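Single-stranded DNA-binding protein WHY1, chloroplastic (PDB 4KOO) binds single-stranded DNA as a homotetramer, guarding plastid genome stability in chloroplasts and limiting telomerase action at chromosome ends in the nucleus. Local coordinates at residues K105-E110 with H118-S123; F51-G56 with E133-P138. One frame throughout, in Å; residues are numbered along the deposited sequence.

Contact 1: K105-E110 with H118-S123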
ATOM      1  N   LYS A 105      -6.691  26.744  17.818  1.00 17.70           N
ATOM      2  CA  LYS A 105      -7.122  25.365  18.009  1.00 12.74           C
ATOM      3  C   LYS A 105      -5.905  24.499  18.320  1.00 14.67           C
ATOM      4  O   LYS A 105      -4.835  24.685  17.716  1.00 15.35           O
ATOM      5  CB  LYS A 105      -7.818  24.821  16.766  1.00 14.71           C
ATOM      6  CG  LYS A 105      -8.937  25.691  16.234  1.00 18.68           C
ATOM      7  CD  LYS A 105      -9.671  25.002  15.100  1.00 20.03           C
ATOM      8  CE  LYS A 105     -10.759  25.906  14.519  1.00 23.76           C
ATOM      9  NZ  LYS A 105     -11.519  25.257  13.410  1.00 16.39           N
ATOM     10  N   VAL A 106      -6.081  23.598  19.287  1.00 13.63           N
ATOM     11  CA  VAL A 106      -5.049  22.635  19.678  1.00 16.19           C
ATOM     12  C   VAL A 106      -5.618  21.224  19.601  1.00 14.45           C
ATOM     13  O   VAL A 106      -6.605  20.899  20.249  1.00 16.40           O
ATOM     14  CB  VAL A 106      -4.476  22.877  21.110  1.00 18.02           C
ATOM     15  CG1 VAL A 106      -3.285  21.940  21.371  1.00 21.10           C
ATOM     16  CG2 VAL A 106      -4.052  24.335  21.289  1.00 19.15           C
ATOM     17  N   LEU A 107      -4.988  20.400  18.780  1.00 13.94           N
ATOM     18  CA  LEU A 107      -5.306  18.966  18.745  1.00 16.21           C
ATOM     19  C   LEU A 107      -4.190  18.172  19.425  1.00 13.32           C
ATOM     20  O   LEU A 107      -3.016  18.301  19.053  1.00 13.95           O
ATOM     21  CB  LEU A 107      -5.445  18.475  17.306  1.00 14.03           C
ATOM     22  CG  LEU A 107      -5.800  16.993  17.143  1.00 14.71           C
ATOM     23  CD1 LEU A 107      -7.195  16.700  17.688  1.00 14.70           C
ATOM     24  CD2 LEU A 107      -5.709  16.542  15.680  1.00 12.36           C
ATOM     25  N   LYS A 108      -4.572  17.395  20.435  1.00 11.32           N
ATOM     26  CA  LYS A 108      -3.714  16.462  21.123  1.00 14.82           C
ATOM     27  C   LYS A 108      -4.121  15.058  20.770  1.00 14.89           C
ATOM     28  O   LYS A 108      -5.311  14.731  20.753  1.00 18.25           O
ATOM     29  CB  LYS A 108      -3.850  16.618  22.634  1.00 19.65           C
ATOM     30  CG  LYS A 108      -3.314  17.925  23.158  1.00 25.24           C
ATOM     31  CD  LYS A 108      -3.349  17.927  24.696  1.00 30.14           C
ATOM     32  CE  LYS A 108      -2.615  19.133  25.268  1.00 41.23           C
ATOM     33  NZ  LYS A 108      -2.691  19.117  26.752  1.00 55.39           N
ATOM     34  N   VAL A 109      -3.114  14.247  20.486  1.00 14.11           N
ATOM     35  CA  VAL A 109      -3.288  12.824  20.213  1.00 12.75           C
ATOM     36  C   VAL A 109      -2.291  12.112  21.120  1.00 14.54           C
ATOM     37  O   VAL A 109      -1.092  12.328  21.022  1.00 18.07           O
ATOM     38  CB  VAL A 109      -3.024  12.461  18.737  1.00 15.95           C
ATOM     39  CG1 VAL A 109      -3.201  10.991  18.521  1.00 18.23           C
ATOM     40  CG2 VAL A 109      -3.967  13.213  17.800  1.00 15.99           C
ATOM     41  N   GLU A 110      -2.785  11.285  22.035  1.00 15.05           N
ATOM     42  CA  GLU A 110      -1.915  10.664  23.028  1.00 16.10           C
ATOM     43  C   GLU A 110      -2.438   9.295  23.385  1.00 19.98           C
ATOM     44  O   GLU A 110      -3.635   9.052  23.308  1.00 19.09           O
ATOM     45  CB  GLU A 110      -1.887  11.476  24.322  1.00 20.21           C
ATOM     46  CG  GLU A 110      -1.434  12.896  24.126  1.00 24.08           C
ATOM     47  CD  GLU A 110      -1.295  13.660  25.424  1.00 35.00           C
ATOM     48  OE1 GLU A 110      -1.307  13.032  26.509  1.00 31.36           O
ATOM     49  OE2 GLU A 110      -1.168  14.900  25.341  1.00 29.15           O
ATOM     50  N   HIS A 118      -6.002   5.281  22.441  1.00 17.25           N
ATOM     51  CA  HIS A 118      -5.517   6.658  22.329  1.00 16.11           C
ATOM     52  C   HIS A 118      -6.706   7.536  22.608  1.00 20.49           C
ATOM     53  O   HIS A 118      -7.841   7.066  22.630  1.00 20.30           O
ATOM     54  CB  HIS A 118      -5.010   6.970  20.916  1.00 16.82           C
ATOM     55  CG  HIS A 118      -3.598   6.560  20.659  1.00 14.68           C
ATOM     56  ND1 HIS A 118      -3.220   5.245  20.534  1.00 19.23           N
ATOM     57  CD2 HIS A 118      -2.456   7.289  20.566  1.00 18.64           C
ATOM     58  CE1 HIS A 118      -1.912   5.177  20.334  1.00 20.50           C
ATOM     59  NE2 HIS A 118      -1.423   6.404  20.349  1.00 18.14           N
ATOM     60  N   PHE A 119      -6.450   8.817  22.832  1.00 20.39           N
ATOM     61  CA  PHE A 119      -7.498   9.810  22.711  1.00 15.13           C
ATOM     62  C   PHE A 119      -7.120  10.905  21.733  1.00 16.21           C
ATOM     63  O   PHE A 119      -5.942  11.162  21.487  1.00 14.27           O
ATOM     64  CB  PHE A 119      -7.895  10.366  24.066  1.00 18.34           C
ATOM     65  CG  PHE A 119      -6.876  11.274  24.700  1.00 21.24           C
ATOM     66  CD1 PHE A 119      -6.804  12.620  24.362  1.00 22.58           C
ATOM     67  CD2 PHE A 119      -6.014  10.787  25.673  1.00 19.84           C
ATOM     68  CE1 PHE A 119      -5.865  13.452  24.986  1.00 24.02           C
ATOM     69  CE2 PHE A 119      -5.090  11.605  26.287  1.00 25.28           C
ATOM     70  CZ  PHE A 119      -5.020  12.942  25.951  1.00 26.93           C
ATOM     71  N   PHE A 120      -8.143  11.535  21.161  1.00 16.83           N
ATOM     72  CA  PHE A 120      -8.009  12.797  20.462  1.00 14.50           C
ATOM     73  C   PHE A 120      -8.714  13.852  21.326  1.00 16.30           C
ATOM     74  O   PHE A 120      -9.835  13.653  21.801  1.00 18.18           O
ATOM     75  CB  PHE A 120      -8.722  12.791  19.124  1.00 16.99           C
ATOM     76  CG  PHE A 120      -8.011  12.055  18.026  1.00 19.86           C
ATOM     77  CD1 PHE A 120      -7.482  10.806  18.227  1.00 30.86           C
ATOM     78  CD2 PHE A 120      -7.898  12.626  16.766  1.00 26.65           C
ATOM     79  CE1 PHE A 120      -6.830  10.144  17.190  1.00 26.09           C
ATOM     80  CE2 PHE A 120      -7.252  11.967  15.727  1.00 26.98           C
ATOM     81  CZ  PHE A 120      -6.724  10.726  15.942  1.00 24.96           C
ATOM     82  N   ASN A 121      -8.057  14.974  21.533  1.00 15.19           N
ATOM     83  CA  ASN A 121      -8.715  16.075  22.228  1.00 15.14           C
ATOM     84  C   ASN A 121      -8.561  17.330  21.404  1.00 14.09           C
ATOM     85  O   ASN A 121      -7.424  17.690  21.050  1.00 19.22           O
ATOM     86  CB  ASN A 121      -8.075  16.268  23.589  1.00 20.51           C
ATOM     87  CG  ASN A 121      -8.845  17.249  24.455  1.00 25.40           C
ATOM     88  OD1 ASN A 121      -9.850  16.889  25.063  1.00 22.02           O
ATOM     89  ND2 ASN A 121      -8.413  18.509  24.455  1.00 21.76           N
ATOM     90  N   LEU A 122      -9.677  17.992  21.098  1.00 15.99           N
ATOM     91  CA  LEU A 122      -9.648  19.237  20.341  1.00 12.99           C
ATOM     92  C   LEU A 122     -10.116  20.353  21.248  1.00 19.80           C
ATOM     93  O   LEU A 122     -11.231  20.297  21.776  1.00 15.73           O
ATOM     94  CB  LEU A 122     -10.576  19.193  19.155  1.00 14.34           C
ATOM     95  CG  LEU A 122     -10.679  20.441  18.303  1.00 14.73           C
ATOM     96  CD1 LEU A 122      -9.324  20.973  17.869  1.00 15.70           C
ATOM     97  CD2 LEU A 122     -11.593  20.188  17.120  1.00 18.15           C
ATOM     98  N   SER A 123      -9.252  21.353  21.417  1.00 16.18           N
ATOM     99  CA  SER A 123      -9.570  22.521  22.213  1.00 17.16           C
ATOM    100  C   SER A 123      -9.606  23.726  21.316  1.00 17.21           C
ATOM    101  O   SER A 123      -8.697  23.952  20.508  1.00 16.49           O
ATOM    102  CB  SER A 123      -8.514  22.683  23.324  1.00 22.10           C
ATOM    103  OG  SER A 123      -8.808  23.807  24.127  1.00 37.36           O
TER
HETATM  104  O   HOH W   1      -6.237  19.803  23.041  1.00 20.64           O
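Val106 and Ser123, Lys108 and Asn121, and Glu110 and Phe119 form three antiparallel hydrogen-bonded pairs, each joined by two reciprocal backbone bonds. Val106 N reaches Ser123 O at 2.9 Å, and the longest of the six runs from Glu110 N to Phe119 O at 3.2 Å. Between them stand two non-hydrogen-bonded pairs, Leu107 with Leu122 and Val109 with Phe120, where CA-H...O contacts such as Phe120 CA to Lys108 O (3.3 Å) supplement the ladder.

The apolar packing differs on the two faces. On the buried face carrying Leu107, Val109, Phe120 and Leu122, Val109 places CG2 over the centre of the Phe120 ring, 4.0 Å from the centroid and 4° off the normal, a CH-pi contact. Its other methyl, CG1, meets CE1 of the same ring. Leu107 CD1 comes obliquely to Phe120 CD2 at 4.2 Å.

On the other face Phe119 and Glu110 run alongside each other. CG of Phe119 is staggered between its own backbone N and carbonyl carbon (chi1 72°), which brings CZ beside the Glu110 chain, 3.8 Å from CB; carboxylate and ring planes are 44° apart. Beyond the pair, Tyr136 stacks on Phe119.

Polar contacts include a water on this face that donates to Val106 O and accepts from Asn121 ND2, the latter 2.9 Å from the water, tying the side chain of one strand to the backbone of the other. The extended Lys105 leads away, its NZ hydrogen-bonding Val67 O and forming a salt bridge with a MES molecule that probably comes from the crystallisation liquor.

This is a regular antiparallel beta hairpin, the two central strands of one four-stranded sheet in the Whirly fold, its inner face packed against strands 39-53 and 66-70.

Contact 2: F51-G56 with E133-P138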
ATOM      1  N   PHE A  51     -15.629  17.135  15.335  1.00 14.10           N
ATOM      2  CA  PHE A  51     -15.880  16.555  16.637  1.00 13.67           C
ATOM      3  C   PHE A  51     -17.216  17.119  17.106  1.00 21.34           C
ATOM      4  O   PHE A  51     -17.442  18.317  16.960  1.00 20.05           O
ATOM      5  CB  PHE A  51     -14.863  17.009  17.673  1.00 17.46           C
ATOM      6  CG  PHE A  51     -13.444  16.489  17.482  1.00 14.63           C
ATOM      7  CD1 PHE A  51     -12.621  16.991  16.486  1.00 14.18           C
ATOM      8  CD2 PHE A  51     -12.923  15.543  18.353  1.00 20.71           C
ATOM      9  CE1 PHE A  51     -11.322  16.536  16.371  1.00 15.08           C
ATOM     10  CE2 PHE A  51     -11.602  15.113  18.244  1.00 20.57           C
ATOM     11  CZ  PHE A  51     -10.822  15.606  17.231  1.00 16.52           C
ATOM     12  N   ALA A  52     -18.044  16.293  17.724  1.00 21.34           N
ATOM     13  CA  ALA A  52     -19.315  16.778  18.246  1.00 22.42           C
ATOM     14  C   ALA A  52     -19.659  16.167  19.605  1.00 20.17           C
ATOM     15  O   ALA A  52     -19.343  15.002  19.896  1.00 23.71           O
ATOM     16  CB  ALA A  52     -20.426  16.505  17.241  1.00 24.28           C
ATOM     17  N   PRO A  53     -20.311  16.966  20.472  1.00 21.19           N
ATOM     18  CA  PRO A  53     -20.687  16.474  21.798  1.00 24.89           C
ATOM     19  C   PRO A  53     -21.946  15.620  21.754  1.00 22.52           C
ATOM     20  O   PRO A  53     -22.784  15.838  20.881  1.00 27.32           O
ATOM     21  CB  PRO A  53     -20.980  17.759  22.562  1.00 25.40           C
ATOM     22  CG  PRO A  53     -21.468  18.667  21.535  1.00 27.90           C
ATOM     23  CD  PRO A  53     -20.666  18.386  20.297  1.00 23.09           C
ATOM     24  N   SER A  54     -22.062  14.665  22.665  1.00 28.17           N
ATOM     25  CA  SER A  54     -23.298  13.899  22.795  1.00 31.35           C
ATOM     26  C   SER A  54     -24.459  14.797  23.200  1.00 38.55           C
ATOM     27  O   SER A  54     -24.281  15.754  23.963  1.00 34.73           O
ATOM     28  CB  SER A  54     -23.152  12.813  23.849  1.00 25.20           C
ATOM     29  OG  SER A  54     -22.766  13.345  25.099  1.00 39.98           O
ATOM     30  N   ALA A  55     -25.631  14.466  22.664  1.00 37.90           N
ATOM     31  CA  ALA A  55     -26.903  15.057  23.047  1.00 43.08           C
ATOM     32  C   ALA A  55     -27.917  13.914  23.206  1.00 46.07           C
ATOM     33  O   ALA A  55     -28.821  13.765  22.397  1.00 56.89           O
ATOM     34  CB  ALA A  55     -27.374  16.031  21.974  1.00 36.24           C
ATOM     35  N   GLY A  56     -27.741  13.095  24.232  1.00 53.97           N
ATOM     36  CA  GLY A  56     -28.597  11.940  24.432  1.00 66.68           C
ATOM     37  C   GLY A  56     -27.918  10.637  24.058  1.00 73.31           C
ATOM     38  O   GLY A  56     -26.729  10.617  23.715  1.00 71.13           O
ATOM     39  N   GLU A 133     -13.908  25.946  24.341  1.00 23.81           N
ATOM     40  CA  GLU A 133     -14.499  24.603  24.487  1.00 26.08           C
ATOM     41  C   GLU A 133     -13.511  23.517  24.077  1.00 24.76           C
ATOM     42  O   GLU A 133     -12.696  23.728  23.180  1.00 23.01           O
ATOM     43  CB  GLU A 133     -15.691  24.467  23.529  1.00 29.61           C
ATOM     44  CG  GLU A 133     -16.799  25.476  23.691  1.00 41.82           C
ATOM     45  CD  GLU A 133     -17.717  25.177  24.850  1.00 54.13           C
ATOM     46  OE1 GLU A 133     -17.566  24.098  25.475  1.00 53.55           O
ATOM     47  OE2 GLU A 133     -18.586  26.041  25.131  1.00 50.06           O
ATOM     48  N   SER A 134     -13.589  22.362  24.715  1.00 24.80           N
ATOM     49  CA  SER A 134     -12.774  21.206  24.312  1.00 21.96           C
ATOM     50  C   SER A 134     -13.658  19.965  24.171  1.00 27.78           C
ATOM     51  O   SER A 134     -14.630  19.781  24.926  1.00 22.81           O
ATOM     52  CB  SER A 134     -11.633  20.958  25.292  1.00 27.77           C
ATOM     53  OG  SER A 134     -12.124  20.445  26.506  1.00 36.29           O
ATOM     54  N   ILE A 135     -13.340  19.133  23.177  1.00 19.37           N
ATOM     55  CA  ILE A 135     -14.033  17.856  22.982  1.00 18.80           C
ATOM     56  C   ILE A 135     -12.993  16.728  22.995  1.00 19.18           C
ATOM     57  O   ILE A 135     -12.002  16.776  22.264  1.00 17.43           O
ATOM     58  CB  ILE A 135     -14.830  17.800  21.688  1.00 21.18           C
ATOM     59  CG1 ILE A 135     -15.926  18.875  21.655  1.00 22.16           C
ATOM     60  CG2 ILE A 135     -15.557  16.425  21.576  1.00 18.12           C
ATOM     61  CD1 ILE A 135     -16.579  19.064  20.316  1.00 24.37           C
ATOM     62  N   TYR A 136     -13.233  15.745  23.844  1.00 16.07           N
ATOM     63  CA  TYR A 136     -12.359  14.607  24.050  1.00 16.36           C
ATOM     64  C   TYR A 136     -13.016  13.334  23.545  1.00 21.01           C
ATOM     65  O   TYR A 136     -14.198  13.085  23.804  1.00 22.21           O
ATOM     66  CB  TYR A 136     -12.102  14.496  25.539  1.00 19.00           C
ATOM     67  CG  TYR A 136     -11.301  13.314  26.008  1.00 17.21           C
ATOM     68  CD1 TYR A 136     -11.889  12.068  26.173  1.00 21.00           C
ATOM     69  CD2 TYR A 136      -9.960  13.446  26.320  1.00 19.44           C
ATOM     70  CE1 TYR A 136     -11.172  11.011  26.612  1.00 23.28           C
ATOM     71  CE2 TYR A 136      -9.254  12.395  26.803  1.00 23.62           C
ATOM     72  CZ  TYR A 136      -9.853  11.180  26.933  1.00 24.65           C
ATOM     73  OH  TYR A 136      -9.108  10.119  27.388  1.00 29.92           O
ATOM     74  N   ILE A 137     -12.277  12.523  22.799  1.00 18.04           N
ATOM     75  CA  ILE A 137     -12.829  11.216  22.418  1.00 20.10           C
ATOM     76  C   ILE A 137     -11.800  10.094  22.535  1.00 19.64           C
ATOM     77  O   ILE A 137     -10.669  10.197  22.050  1.00 18.88           O
ATOM     78  CB  ILE A 137     -13.463  11.250  21.038  1.00 20.22           C
ATOM     79  CG1 ILE A 137     -14.257   9.959  20.771  1.00 21.44           C
ATOM     80  CG2 ILE A 137     -12.451  11.463  19.958  1.00 18.23           C
ATOM     81  CD1 ILE A 137     -15.090  10.031  19.522  1.00 19.83           C
ATOM     82  N   PRO A 138     -12.188   9.007  23.200  1.00 16.58           N
ATOM     83  CA  PRO A 138     -11.294   7.859  23.291  1.00 18.18           C
ATOM     84  C   PRO A 138     -11.438   7.005  22.030  1.00 18.23           C
ATOM     85  O   PRO A 138     -12.503   6.978  21.398  1.00 22.52           O
ATOM     86  CB  PRO A 138     -11.830   7.109  24.506  1.00 21.32           C
ATOM     87  CG  PRO A 138     -13.296   7.374  24.445  1.00 20.78           C
ATOM     88  CD  PRO A 138     -13.426   8.799  23.982  1.00 23.47           C
TER
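Phe51 meets Ile135 and Ile137 where two strand segments pass nearly at right angles, at 98°, a worked case of sheet-on-sheet packing held by apolar contacts without a hydrogen bond between the segments. The CB of Phe51 rests against Ile135, 3.8 Å from CD1 and 4.0 Å from CG2, so both branches of the isoleucine are engaged. Further out, the Phe51 ring meets Ile137, whose CG2 lies 4.1 Å from CE2. The backbone takes part as well, for Phe51 O lies 3.5 Å from Ile135 CD1. Ala52 turns its methyl away, yet its N is still near that same carbon. Next comes Pro53, whose ring carbon CD touches Ile135 CD1 at 4.1 Å. Ile135 can serve all three residues because its chain is extended at the end (chi2 169°), carrying CD1 up to the crossing strand.

Around this crossing, Phe120 and Leu122 of strand 118-126 also pack on Phe51, while Leu22 of strand 20-33 touches both Phe51 and Ile137, and Ala20 touches Ile135. The contact thus lies in the buried layer between the sheet of strand 39-53 and that of strand 131-139.

Overall arrangement
The centres of the two contacts lie about 12 Å apart, and together they illustrate how a two-sheet fold is built: contact 1 supplies pairing within a sheet, contact 2 packing between sheets. Along the chain, 105-110 and 118-123 fall between 51-56 and 133-138, so the hairpin is nested inside the loop that contact 2 closes. Strands 118-126 and 131-139 are consecutive and adjacent in one sheet, probably joined by backbone hydrogen bonds from Ile135 N to Leu122 O and from Ile137 N to Phe120 O. Phe51 of the other sheet also packs on Leu107 of contact 1, so both contacts share a single apolar interior of the Whirly domain.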